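ARO (armadillo repeats only protein) (Plasmodium falciparum Santa Lucia, PDB 5EWP) probably serves as an armadillo-repeat, protein-binding scaffold in the translocation of rhoptries and their attachment to the apical pole of the malaria parasite. Local coordinates at residues A105-L110 with A146-T151; N120-F125 with F156-K161; D20-Y23 with Q29-V32; K164-L169 with E202-N207. One frame throughout, in Å; residues are numbered along the deposited sequence.

How the contacts relate
Contact 3 lies near the N-terminal end of the helical stack, contact 1 close to the centre of the chain, and contacts 2 and 4 beyond it. Contact 3 closes first along the chain; contacts 1 and 2 then interleave, pairing helices 100-113 and 118-126 with helix 142-156 and the turn and helix that follow it; contact 4 comes last and shares helix 160-168 with contact 2. The centres of contacts 2 and 4 are about 11 Å apart, and the contacts touch through Phe-156 and Phe-166. Contacts 1 and 2, centres about 15 Å apart, meet at Met-124. Contacts 3 and 4, centres about 37 Å apart, lie on opposite sides of the chain's centre, consistent with an elongated armadillo-type solenoid.

Contact 1 of 4, residues A105-L110 with A146-T151; sequences AAVVAL and AACAQT
Val-107 and Cys-148 bring the two helical segments together, their CA atoms 6.8 Å apart, and Leu-110 faces Thr-151 one turn further on. The segment axes approach to 9.4 Å and run in broadly the same direction, crossing at 41°. The contact is carried mainly by Val-107: CG1 meets Ala-147 and Cys-148, CG2 only the sulfur of Cys-148. Val-107 CG1, held anti to the backbone N (chi1 166°), lies 3.9 Å from Ala-147 CB. The sulfur of Cys-148 lies beside both branches, 3.9 Å from Val-107 CG1 and 4.0 Å from Val-107 CG2. A beta-branched residue suits this place because it offers a broad apolar surface close to the backbone, while alanine and cysteine are slim enough to let the helices come near. One turn on, Thr-151 presents its methyl CG2 to Leu-110 O at 3.9 Å, a plain packing contact. Its hydroxyl turns back to its own helix, where the 2.8 Å hydrogen bond from Thr-151 OG1 to Ala-147 O satisfies it in a buried place. That carbonyl also accepts from Thr-151 N, on the opposite face of its plane. Around the pair, Leu-95 of helix 87-95 packs on Val-107 and Leu-110, helix 58-70 touches Ala-105, Val-108 and Ala-109, and helix 192-205 touches Ala-146 and Ala-149, consistent with the side-by-side helix packing of an armadillo-type solenoid.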
loop_
_atom_site.group_PDB
_atom_site.type_symbol
_atom_site.label_atom_id
_atom_site.label_comp_id
_atom_site.label_asym_id
_atom_site.label_seq_id
_atom_site.Cartn_x
_atom_site.Cartn_y
_atom_site.Cartn_z
ATOM N N ALA A 105 5.023 9.000 0.806
ATOM C CA ALA A 105 6.255 8.340 1.211
ATOM C C ALA A 105 5.961 7.213 2.199
ATOM O O ALA A 105 6.560 6.142 2.117
ATOM C CB ALA A 105 7.232 9.352 1.819
ATOM N N ALA A 106 5.026 7.459 3.114
ATOM C CA ALA A 106 4.614 6.442 4.092
ATOM C C ALA A 106 3.933 5.253 3.429
ATOM O O ALA A 106 4.185 4.109 3.795
ATOM C CB ALA A 106 3.670 7.071 5.160
ATOM N N VAL A 107 3.066 5.514 2.460
ATOM C CA VAL A 107 2.430 4.434 1.718
ATOM C C VAL A 107 3.466 3.601 0.961
ATOM O O VAL A 107 3.442 2.370 1.025
ATOM C CB VAL A 107 1.377 4.985 0.728
ATOM C CG1 VAL A 107 0.967 3.919 -0.278
ATOM C CG2 VAL A 107 0.164 5.502 1.498
ATOM N N VAL A 108 4.378 4.264 0.251
ATOM C CA VAL A 108 5.428 3.525 -0.455
ATOM C C VAL A 108 6.262 2.672 0.520
ATOM O O VAL A 108 6.473 1.471 0.269
ATOM C CB VAL A 108 6.354 4.473 -1.241
ATOM C CG1 VAL A 108 7.546 3.692 -1.821
ATOM C CG2 VAL A 108 5.553 5.179 -2.342
ATOM N N ALA A 109 6.698 3.263 1.633
ATOM C CA ALA A 109 7.500 2.515 2.624
ATOM C C ALA A 109 6.738 1.307 3.152
ATOM O O ALA A 109 7.270 0.196 3.187
ATOM C CB ALA A 109 7.912 3.401 3.800
ATOM N N LEU A 110 5.506 1.536 3.577
ATOM C CA LEU A 110 4.705 0.450 4.160
ATOM C C LEU A 110 4.417 -0.636 3.140
ATOM O O LEU A 110 4.385 -1.819 3.481
ATOM C CB LEU A 110 3.399 1.001 4.748
ATOM C CG LEU A 110 3.583 1.849 6.017
ATOM C CD1 LEU A 110 2.316 2.600 6.331
ATOM C CD2 LEU A 110 3.970 0.973 7.221
ATOM N N ALA A 146 -3.290 1.299 -5.842
ATOM C CA ALA A 146 -2.801 -0.065 -6.001
ATOM C C ALA A 146 -1.880 -0.485 -4.856
ATOM O O ALA A 146 -1.971 -1.615 -4.379
ATOM C CB ALA A 146 -2.078 -0.215 -7.323
ATOM N N ALA A 147 -1.000 0.421 -4.426
ATOM C CA ALA A 147 -0.084 0.145 -3.321
ATOM C C ALA A 147 -0.849 -0.056 -2.016
ATOM O O ALA A 147 -0.515 -0.943 -1.220
ATOM C CB ALA A 147 0.940 1.271 -3.169
ATOM N N CYS A 148 -1.865 0.771 -1.785
ATOM C CA CYS A 148 -2.672 0.624 -0.582
ATOM C C CYS A 148 -3.422 -0.711 -0.588
ATOM O O CYS A 148 -3.453 -1.413 0.422
ATOM C CB CYS A 148 -3.658 1.774 -0.455
ATOM S SG CYS A 148 -2.865 3.329 0.071
ATOM N N ALA A 149 -3.982 -1.071 -1.738
ATOM C CA ALA A 149 -4.712 -2.332 -1.871
ATOM C C ALA A 149 -3.798 -3.529 -1.618
ATOM O O ALA A 149 -4.182 -4.466 -0.914
ATOM C CB ALA A 149 -5.360 -2.438 -3.248
ATOM N N GLN A 150 -2.593 -3.488 -2.183
ATOM C CA GLN A 150 -1.621 -4.574 -2.001
ATOM C C GLN A 150 -1.224 -4.718 -0.538
ATOM O O GLN A 150 -1.112 -5.821 -0.034
ATOM C CB GLN A 150 -0.369 -4.342 -2.849
ATOM C CG GLN A 150 0.651 -5.490 -2.780
ATOM C CD GLN A 150 0.149 -6.760 -3.447
ATOM O OE1 GLN A 150 0.089 -7.838 -2.828
ATOM N NE2 GLN A 150 -0.205 -6.646 -4.718
ATOM N N THR A 151 -0.982 -3.599 0.134
ATOM C CA THR A 151 -0.580 -3.637 1.538
ATOM C C THR A 151 -1.700 -4.188 2.411
ATOM O O THR A 151 -1.466 -5.013 3.300
ATOM C CB THR A 151 -0.160 -2.232 2.015
ATOM O OG1 THR A 151 0.799 -1.734 1.088
ATOM C CG2 THR A 151 0.502 -2.300 3.386
#

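Contact 2 of 4, residues N120-F125 with F156-K161; sequences NCICMF and FVLDKK
Ile-122 and Leu-158 bring the helix into register with a turn, their CA atoms 8.0 Å apart, where helix 118-126 passes the type I beta turn of Phe-156 to Asp-159 that leads into helix 160-168. Leu-158 does most of the touching. Its CG sits beside the backbone N and anti to the carbonyl carbon (chi1 -66°), and one branch, CD1, presses on Cys-121 at the root of the side chain. The gap from Leu-158 CD1 to Cys-121 CB is 3.5 Å, tighter than usual for two carbons. The same methyl lies more loosely against Ile-122, with Ile-122 CG1 at 4.4 Å from Leu-158 CD1. Leucine suits the turn because its long forked chain can span to the helix, where a small cysteine lets the methyl come right down to its CB. Further along, Phe-125 extends anti to its own N (chi1 -178°) and brings Phe-125 CZ to 4.4 Å from Lys-161 O. Asp-159 takes the N-cap position of the next helix: Asp-159 OD1 accepts from Lys-161 N at 2.8 Å, on the anti side of the carboxylate and somewhat out of its plane. The short side chain of aspartate suits this role, since it folds back to an amide at the helix start. Phe-125 also stacks with Tyr-162 of helix 160-168, while helix 142-156 packs on Cys-121 and Phe-125 through Asn-154 and Ile-155.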
loop_
_atom_site.group_PDB
_atom_site.type_symbol
_atom_site.label_atom_id
_atom_site.label_comp_id
_atom_site.label_asym_id
_atom_site.label_seq_id
_atom_site.Cartn_x
_atom_site.Cartn_y
_atom_site.Cartn_z
ATOM N N ASN A 120 6.182 -7.630 10.037
ATOM C CA ASN A 120 5.812 -6.262 9.691
ATOM C C ASN A 120 4.323 -6.119 9.454
ATOM O O ASN A 120 3.718 -5.122 9.850
ATOM C CB ASN A 120 6.566 -5.788 8.442
ATOM C CG ASN A 120 8.026 -5.512 8.718
ATOM O OD1 ASN A 120 8.447 -5.494 9.863
ATOM N ND2 ASN A 120 8.803 -5.258 7.653
ATOM N N CYS A 121 3.725 -7.104 8.786
ATOM C CA CYS A 121 2.301 -7.036 8.480
ATOM C C CYS A 121 1.491 -7.094 9.761
ATOM O O CYS A 121 0.497 -6.381 9.930
ATOM C CB CYS A 121 1.888 -8.169 7.530
ATOM S SG CYS A 121 2.518 -7.970 5.855
ATOM N N ILE A 122 1.913 -7.976 10.662
ATOM C CA ILE A 122 1.280 -8.065 11.976
ATOM C C ILE A 122 1.383 -6.737 12.718
ATOM O O ILE A 122 0.391 -6.248 13.287
ATOM C CB ILE A 122 1.912 -9.187 12.820
ATOM C CG1 ILE A 122 1.534 -10.550 12.238
ATOM C CG2 ILE A 122 1.430 -9.091 14.268
ATOM C CD1 ILE A 122 2.326 -11.737 12.837
ATOM N N CYS A 123 2.576 -6.146 12.695
ATOM C CA CYS A 123 2.799 -4.852 13.327
ATOM C C CYS A 123 1.917 -3.760 12.708
ATOM O O CYS A 123 1.362 -2.916 13.419
ATOM C CB CYS A 123 4.271 -4.461 13.229
ATOM S SG CYS A 123 4.672 -2.926 14.090
ATOM N N MET A 124 1.776 -3.773 11.389
ATOM C CA MET A 124 0.911 -2.788 10.743
ATOM C C MET A 124 -0.521 -2.950 11.207
ATOM O O MET A 124 -1.192 -1.963 11.485
ATOM C CB MET A 124 0.972 -2.902 9.226
ATOM C CG MET A 124 2.331 -2.560 8.675
ATOM S SD MET A 124 2.324 -2.716 6.887
ATOM C CE MET A 124 4.089 -2.784 6.623
ATOM N N PHE A 125 -0.991 -4.190 11.316
ATOM C CA PHE A 125 -2.355 -4.376 11.764
ATOM C C PHE A 125 -2.521 -3.848 13.180
ATOM O O PHE A 125 -3.445 -3.089 13.475
ATOM C CB PHE A 125 -2.793 -5.843 11.723
ATOM C CG PHE A 125 -4.217 -6.021 12.140
ATOM C CD1 PHE A 125 -5.236 -5.852 11.225
ATOM C CD2 PHE A 125 -4.543 -6.274 13.469
ATOM C CE1 PHE A 125 -6.559 -5.983 11.617
ATOM C CE2 PHE A 125 -5.861 -6.387 13.873
ATOM C CZ PHE A 125 -6.867 -6.250 12.947
ATOM N N PHE A 156 -4.159 -8.682 5.453
ATOM C CA PHE A 156 -5.341 -9.430 5.896
ATOM C C PHE A 156 -5.270 -10.924 5.582
ATOM O O PHE A 156 -5.991 -11.700 6.198
ATOM C CB PHE A 156 -6.683 -8.823 5.378
ATOM C CG PHE A 156 -6.918 -8.852 3.868
ATOM C CD1 PHE A 156 -6.937 -10.033 3.141
ATOM C CD2 PHE A 156 -7.249 -7.672 3.201
ATOM C CE1 PHE A 156 -7.207 -10.030 1.774
ATOM C CE2 PHE A 156 -7.522 -7.666 1.848
ATOM C CZ PHE A 156 -7.506 -8.830 1.130
ATOM N N VAL A 157 -4.403 -11.352 4.670
ATOM C CA VAL A 157 -4.342 -12.794 4.393
ATOM C C VAL A 157 -3.789 -13.597 5.570
ATOM O O VAL A 157 -3.974 -14.815 5.634
ATOM C CB VAL A 157 -3.501 -13.124 3.156
ATOM C CG1 VAL A 157 -4.138 -12.534 1.908
ATOM C CG2 VAL A 157 -2.071 -12.643 3.314
ATOM N N LEU A 158 -3.158 -12.924 6.523
ATOM C CA LEU A 158 -2.472 -13.619 7.613
ATOM C C LEU A 158 -3.394 -14.108 8.736
ATOM O O LEU A 158 -3.045 -15.043 9.468
ATOM C CB LEU A 158 -1.395 -12.704 8.196
ATOM C CG LEU A 158 -0.241 -12.374 7.251
ATOM C CD1 LEU A 158 0.716 -11.433 7.963
ATOM C CD2 LEU A 158 0.483 -13.641 6.798
ATOM N N ASP A 159 -4.580 -13.520 8.857
ATOM C CA ASP A 159 -5.440 -13.809 10.005
ATOM C C ASP A 159 -6.908 -13.505 9.708
ATOM O O ASP A 159 -7.244 -12.452 9.172
ATOM C CB ASP A 159 -4.956 -13.004 11.210
ATOM C CG ASP A 159 -5.515 -13.488 12.527
ATOM O OD1 ASP A 159 -6.731 -13.747 12.643
ATOM O OD2 ASP A 159 -4.708 -13.595 13.475
ATOM N N LYS A 160 -7.784 -14.438 10.053
ATOM C CA LYS A 160 -9.213 -14.222 9.861
ATOM C C LYS A 160 -9.712 -12.958 10.561
ATOM O O LYS A 160 -10.611 -12.266 10.055
ATOM C CB LYS A 160 -10.006 -15.436 10.352
ATOM C CG LYS A 160 -11.495 -15.284 10.135
ATOM C CD LYS A 160 -12.268 -16.513 10.606
ATOM C CE LYS A 160 -13.755 -16.318 10.363
ATOM N NZ LYS A 160 -14.553 -17.538 10.648
ATOM N N LYS A 161 -9.144 -12.651 11.728
ATOM C CA LYS A 161 -9.546 -11.444 12.444
ATOM C C LYS A 161 -9.170 -10.187 11.669
ATOM O O LYS A 161 -9.868 -9.171 11.750
ATOM C CB LYS A 161 -8.927 -11.396 13.839
ATOM C CG LYS A 161 -9.484 -12.460 14.780
ATOM C CD LYS A 161 -8.730 -12.476 16.093
ATOM C CE LYS A 161 -9.567 -13.094 17.199
ATOM N NZ LYS A 161 -10.748 -12.236 17.517
#

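Contact 3 of 4, residues D20-Y23 with Q29-V32; sequences DKAY and QEFV
The Phe-31 ring carries the methyl of Ala-22 over one face, a CH-pi contact in which Ala-22 CB lies 3.9 Å from the ring centroid and 14° off the normal. It is offset toward the rim and closest to Phe-31 CE1. The far end of the ring reaches the backbone of the other helix: Phe-31 CZ comes to 3.5 Å from Tyr-23 N, which is oblique to the ring, and Phe-31 CE2 lies 3.6 Å from Ala-22 O. Tyr-23 adds its CB near Phe-31 CZ, but its own ring leads away. In Phe-31, CG is anti to the carbonyl carbon and beside the backbone N (chi1 -82°), which swings the ring over to helix 14-25 although CB does not head there. The small methyl of Ala-22 fits over the ring face and lets the far end of the ring come close to the backbone; the CA atoms of Ala-22 and Glu-30 are 6.1 Å apart. Glu-30 contributes its aliphatic part, Glu-30 CG meeting Ala-22 CB at 3.9 Å, while its chain bends at chi2. Beyond the two segments, the ring of Phe-19 meets Phe-31, and Leu-66 and Gln-65 of helix 58-70 touch it too. Helices 14-25 and 28-34, linked by a very short connection, are joined here without a hydrogen bond between the segments; the contact therefore rests on shape and dispersion, and the carboxylate of Glu-30 has its salt bridge, through OE2, with Arg-18, on the same helix as Ala-22.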
loop_
_atom_site.group_PDB
_atom_site.type_symbol
_atom_site.label_atom_id
_atom_site.label_comp_id
_atom_site.label_asym_id
_atom_site.label_seq_id
_atom_site.Cartn_x
_atom_site.Cartn_y
_atom_site.Cartn_z
ATOM N N ASP A 20 22.253 14.042 6.170
ATOM C CA ASP A 20 23.403 13.738 5.319
ATOM C C ASP A 20 24.266 12.640 5.909
ATOM O O ASP A 20 24.764 11.776 5.189
ATOM C CB ASP A 20 24.246 14.996 5.080
ATOM C CG ASP A 20 23.549 15.985 4.176
ATOM O OD1 ASP A 20 22.589 15.573 3.484
ATOM O OD2 ASP A 20 23.966 17.167 4.141
ATOM N N LYS A 21 24.427 12.662 7.224
ATOM C CA LYS A 21 25.218 11.635 7.886
ATOM C C LYS A 21 24.489 10.293 7.861
ATOM O O LYS A 21 25.094 9.253 7.589
ATOM C CB LYS A 21 25.546 12.052 9.321
ATOM C CG LYS A 21 26.478 11.081 10.051
ATOM C CD LYS A 21 26.814 11.581 11.439
ATOM C CE LYS A 21 27.764 10.637 12.162
ATOM N NZ LYS A 21 27.115 9.332 12.474
ATOM N N ALA A 22 23.190 10.312 8.141
ATOM C CA ALA A 22 22.403 9.086 8.090
ATOM C C ALA A 22 22.460 8.463 6.693
ATOM O O ALA A 22 22.525 7.242 6.554
ATOM C CB ALA A 22 20.967 9.356 8.510
ATOM N N TYR A 23 22.462 9.311 5.666
ATOM C CA TYR A 23 22.493 8.863 4.277
ATOM C C TYR A 23 23.811 8.160 3.940
ATOM O O TYR A 23 23.820 7.064 3.360
ATOM C CB TYR A 23 22.267 10.048 3.335
ATOM C CG TYR A 23 22.259 9.686 1.866
ATOM C CD1 TYR A 23 21.084 9.290 1.234
ATOM C CD2 TYR A 23 23.425 9.742 1.107
ATOM C CE1 TYR A 23 21.066 8.959 -0.104
ATOM C CE2 TYR A 23 23.416 9.412 -0.234
ATOM C CZ TYR A 23 22.230 9.021 -0.835
ATOM O OH TYR A 23 22.210 8.695 -2.171
ATOM N N GLN A 29 17.891 3.861 12.115
ATOM C CA GLN A 29 17.261 4.472 13.283
ATOM C C GLN A 29 17.219 5.990 13.178
ATOM O O GLN A 29 16.236 6.629 13.579
ATOM C CB GLN A 29 17.978 4.079 14.575
ATOM C CG GLN A 29 17.276 4.591 15.832
ATOM C CD GLN A 29 15.899 3.981 16.022
ATOM O OE1 GLN A 29 15.770 2.815 16.409
ATOM N NE2 GLN A 29 14.863 4.755 15.746
ATOM N N GLU A 30 18.285 6.574 12.648
ATOM C CA GLU A 30 18.313 8.036 12.531
ATOM C C GLU A 30 17.296 8.524 11.489
ATOM O O GLU A 30 16.602 9.522 11.707
ATOM C CB GLU A 30 19.720 8.513 12.175
ATOM C CG GLU A 30 19.913 10.005 12.212
ATOM C CD GLU A 30 19.745 10.619 13.589
ATOM O OE1 GLU A 30 19.735 9.888 14.601
ATOM O OE2 GLU A 30 19.654 11.860 13.656
ATOM N N PHE A 31 17.191 7.809 10.374
ATOM C CA PHE A 31 16.151 8.118 9.388
ATOM C C PHE A 31 14.756 8.054 10.023
ATOM O O PHE A 31 13.934 8.920 9.794
ATOM C CB PHE A 31 16.221 7.164 8.189
ATOM C CG PHE A 31 17.255 7.545 7.147
ATOM C CD1 PHE A 31 17.394 8.862 6.731
ATOM C CD2 PHE A 31 18.079 6.579 6.582
ATOM C CE1 PHE A 31 18.335 9.205 5.767
ATOM C CE2 PHE A 31 19.028 6.915 5.625
ATOM C CZ PHE A 31 19.151 8.234 5.212
ATOM N N VAL A 32 14.474 7.020 10.817
ATOM C CA VAL A 32 13.177 6.960 11.481
ATOM C C VAL A 32 12.952 8.168 12.408
ATOM O O VAL A 32 11.878 8.775 12.397
ATOM C CB VAL A 32 13.026 5.631 12.257
ATOM C CG1 VAL A 32 11.748 5.621 13.084
ATOM C CG2 VAL A 32 12.990 4.498 11.259
#

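Contact 4 of 4, residues K164-L169 with E202-N207; sequences KEFLKL and EDFILN
Phe-204 reaches from its helix toward Phe-166 and Leu-167, although the CA atoms of the two phenylalanines stand 9.5 Å apart. From CB, the chain runs anti to the backbone N (chi1 -177°), which directs the ring outward across the gap, where the Phe-166 and Phe-204 side chains cross obliquely. Phe-204 CD1 is the first ring atom to meet a partner, 4.1 Å from Phe-166 CD2. Next comes Phe-204 CE1, closer at 3.9 Å to that same Phe-166 CD2, and it lies at the edge of the Phe-166 ring, near its plane. At the tip, Phe-204 CZ lies 4.0 Å from Leu-167 CB. A large flat residue suits this site because the helices are too far apart for a short side chain to bridge, and the apolar CB of Leu-167 lies against the ring tip. Nearby, Ile-172 of helix 171-177 touches Phe-166, Leu-167 and Phe-204, and the ring of Phe-156 meets Phe-166. Lys-163 NZ hydrogen-bonds to the carbonyls of Asp-203, Phe-204 and Leu-206, where helix 192-205 ends. Apolar packing between helices 160-168, 171-177 and 192-205 is consistent with the continuous hydrophobic core of an armadillo-type superhelix.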
loop_
_atom_site.group_PDB
_atom_site.type_symbol
_atom_site.label_atom_id
_atom_site.label_comp_id
_atom_site.label_asym_id
_atom_site.label_seq_id
_atom_site.Cartn_x
_atom_site.Cartn_y
_atom_site.Cartn_z
ATOM N N LYS A 164 -11.823 -9.776 9.023
ATOM C CA LYS A 164 -13.028 -9.243 9.669
ATOM C C LYS A 164 -12.948 -7.737 9.871
ATOM O O LYS A 164 -13.920 -7.011 9.614
ATOM C CB LYS A 164 -13.275 -9.922 11.020
ATOM C CG LYS A 164 -14.117 -11.177 10.926
ATOM C CD LYS A 164 -14.044 -11.994 12.207
ATOM C CE LYS A 164 -14.841 -13.285 12.079
ATOM N NZ LYS A 164 -15.039 -13.951 13.394
ATOM N N GLU A 165 -11.795 -7.269 10.346
ATOM C CA GLU A 165 -11.584 -5.851 10.586
ATOM C C GLU A 165 -11.586 -5.084 9.256
ATOM O O GLU A 165 -12.211 -4.019 9.140
ATOM C CB GLU A 165 -10.280 -5.640 11.361
ATOM C CG GLU A 165 -9.846 -4.186 11.556
ATOM C CD GLU A 165 -10.658 -3.423 12.605
ATOM O OE1 GLU A 165 -11.676 -3.947 13.095
ATOM O OE2 GLU A 165 -10.262 -2.286 12.945
ATOM N N PHE A 166 -10.903 -5.636 8.256
ATOM C CA PHE A 166 -10.889 -5.055 6.916
ATOM C C PHE A 166 -12.319 -4.863 6.387
ATOM O O PHE A 166 -12.689 -3.785 5.889
ATOM C CB PHE A 166 -10.063 -5.947 5.981
ATOM C CG PHE A 166 -9.956 -5.437 4.558
ATOM C CD1 PHE A 166 -9.118 -4.366 4.243
ATOM C CD2 PHE A 166 -10.661 -6.048 3.537
ATOM C CE1 PHE A 166 -9.011 -3.910 2.928
ATOM C CE2 PHE A 166 -10.555 -5.612 2.224
ATOM C CZ PHE A 166 -9.728 -4.533 1.918
ATOM N N LEU A 167 -13.141 -5.896 6.542
ATOM C CA LEU A 167 -14.541 -5.839 6.111
ATOM C C LEU A 167 -15.333 -4.783 6.878
ATOM O O LEU A 167 -16.088 -4.003 6.292
ATOM C CB LEU A 167 -15.173 -7.224 6.274
ATOM C CG LEU A 167 -16.659 -7.397 5.958
ATOM C CD1 LEU A 167 -16.937 -7.035 4.520
ATOM C CD2 LEU A 167 -17.066 -8.835 6.252
ATOM N N LYS A 168 -15.142 -4.756 8.191
ATOM C CA LYS A 168 -15.826 -3.814 9.065
ATOM C C LYS A 168 -15.513 -2.364 8.706
ATOM O O LYS A 168 -16.369 -1.493 8.808
ATOM C CB LYS A 168 -15.448 -4.104 10.517
ATOM C CG LYS A 168 -16.056 -3.193 11.559
ATOM C CD LYS A 168 -15.287 -3.330 12.856
ATOM C CE LYS A 168 -16.145 -3.007 14.058
ATOM N NZ LYS A 168 -16.674 -1.627 13.967
ATOM N N LEU A 169 -14.280 -2.123 8.273
ATOM C CA LEU A 169 -13.807 -0.781 7.973
ATOM C C LEU A 169 -14.155 -0.310 6.565
ATOM O O LEU A 169 -13.796 0.804 6.167
ATOM C CB LEU A 169 -12.294 -0.708 8.171
ATOM C CG LEU A 169 -11.809 -0.875 9.606
ATOM C CD1 LEU A 169 -10.291 -1.046 9.634
ATOM C CD2 LEU A 169 -12.236 0.327 10.438
ATOM N N GLU A 202 -10.110 -12.712 -4.153
ATOM C CA GLU A 202 -9.960 -14.149 -3.974
ATOM C C GLU A 202 -9.219 -14.461 -2.674
ATOM O O GLU A 202 -9.623 -15.357 -1.923
ATOM C CB GLU A 202 -9.225 -14.768 -5.165
ATOM C CG GLU A 202 -10.044 -14.801 -6.445
ATOM C CD GLU A 202 -9.329 -15.516 -7.579
ATOM O OE1 GLU A 202 -8.084 -15.428 -7.648
ATOM O OE2 GLU A 202 -10.014 -16.165 -8.402
ATOM N N ASP A 203 -8.144 -13.719 -2.404
ATOM C CA ASP A 203 -7.348 -13.946 -1.201
ATOM C C ASP A 203 -8.118 -13.636 0.072
ATOM O O ASP A 203 -7.846 -14.209 1.131
ATOM C CB ASP A 203 -6.054 -13.124 -1.257
ATOM C CG ASP A 203 -5.082 -13.662 -2.295
ATOM O OD1 ASP A 203 -5.346 -14.765 -2.832
ATOM O OD2 ASP A 203 -4.055 -13.012 -2.566
ATOM N N PHE A 204 -9.075 -12.725 -0.036
ATOM C CA PHE A 204 -9.982 -12.421 1.062
ATOM C C PHE A 204 -10.937 -13.594 1.303
ATOM O O PHE A 204 -11.160 -14.001 2.438
ATOM C CB PHE A 204 -10.789 -11.151 0.755
ATOM C CG PHE A 204 -11.711 -10.729 1.863
ATOM C CD1 PHE A 204 -11.226 -10.021 2.948
ATOM C CD2 PHE A 204 -13.063 -11.019 1.808
ATOM C CE1 PHE A 204 -12.070 -9.620 3.980
ATOM C CE2 PHE A 204 -13.919 -10.613 2.821
ATOM C CZ PHE A 204 -13.426 -9.916 3.916
ATOM N N ILE A 205 -11.501 -14.120 0.223
ATOM C CA ILE A 205 -12.520 -15.165 0.331
ATOM C C ILE A 205 -11.910 -16.470 0.826
ATOM O O ILE A 205 -12.533 -17.191 1.606
ATOM C CB ILE A 205 -13.223 -15.406 -1.026
ATOM C CG1 ILE A 205 -14.049 -14.180 -1.427
ATOM C CG2 ILE A 205 -14.112 -16.665 -0.981
ATOM C CD1 ILE A 205 -14.395 -14.141 -2.898
ATOM N N LEU A 206 -10.689 -16.759 0.387
ATOM C CA LEU A 206 -10.060 -18.048 0.655
ATOM C C LEU A 206 -9.129 -18.033 1.861
ATOM O O LEU A 206 -8.383 -17.077 2.075
ATOM C CB LEU A 206 -9.281 -18.512 -0.576
ATOM C CG LEU A 206 -10.109 -18.607 -1.856
ATOM C CD1 LEU A 206 -9.220 -18.848 -3.070
ATOM C CD2 LEU A 206 -11.171 -19.697 -1.713
ATOM N N ASN A 207 -9.177 -19.119 2.629
ATOM C CA ASN A 207 -8.168 -19.401 3.641
ATOM C C ASN A 207 -7.423 -20.638 3.182
ATOM O O ASN A 207 -7.944 -21.749 3.276
ATOM C CB ASN A 207 -8.795 -19.616 5.019
ATOM C CG ASN A 207 -7.765 -19.961 6.078
ATOM O OD1 ASN A 207 -6.564 -19.961 5.817
ATOM N ND2 ASN A 207 -8.234 -20.287 7.271
#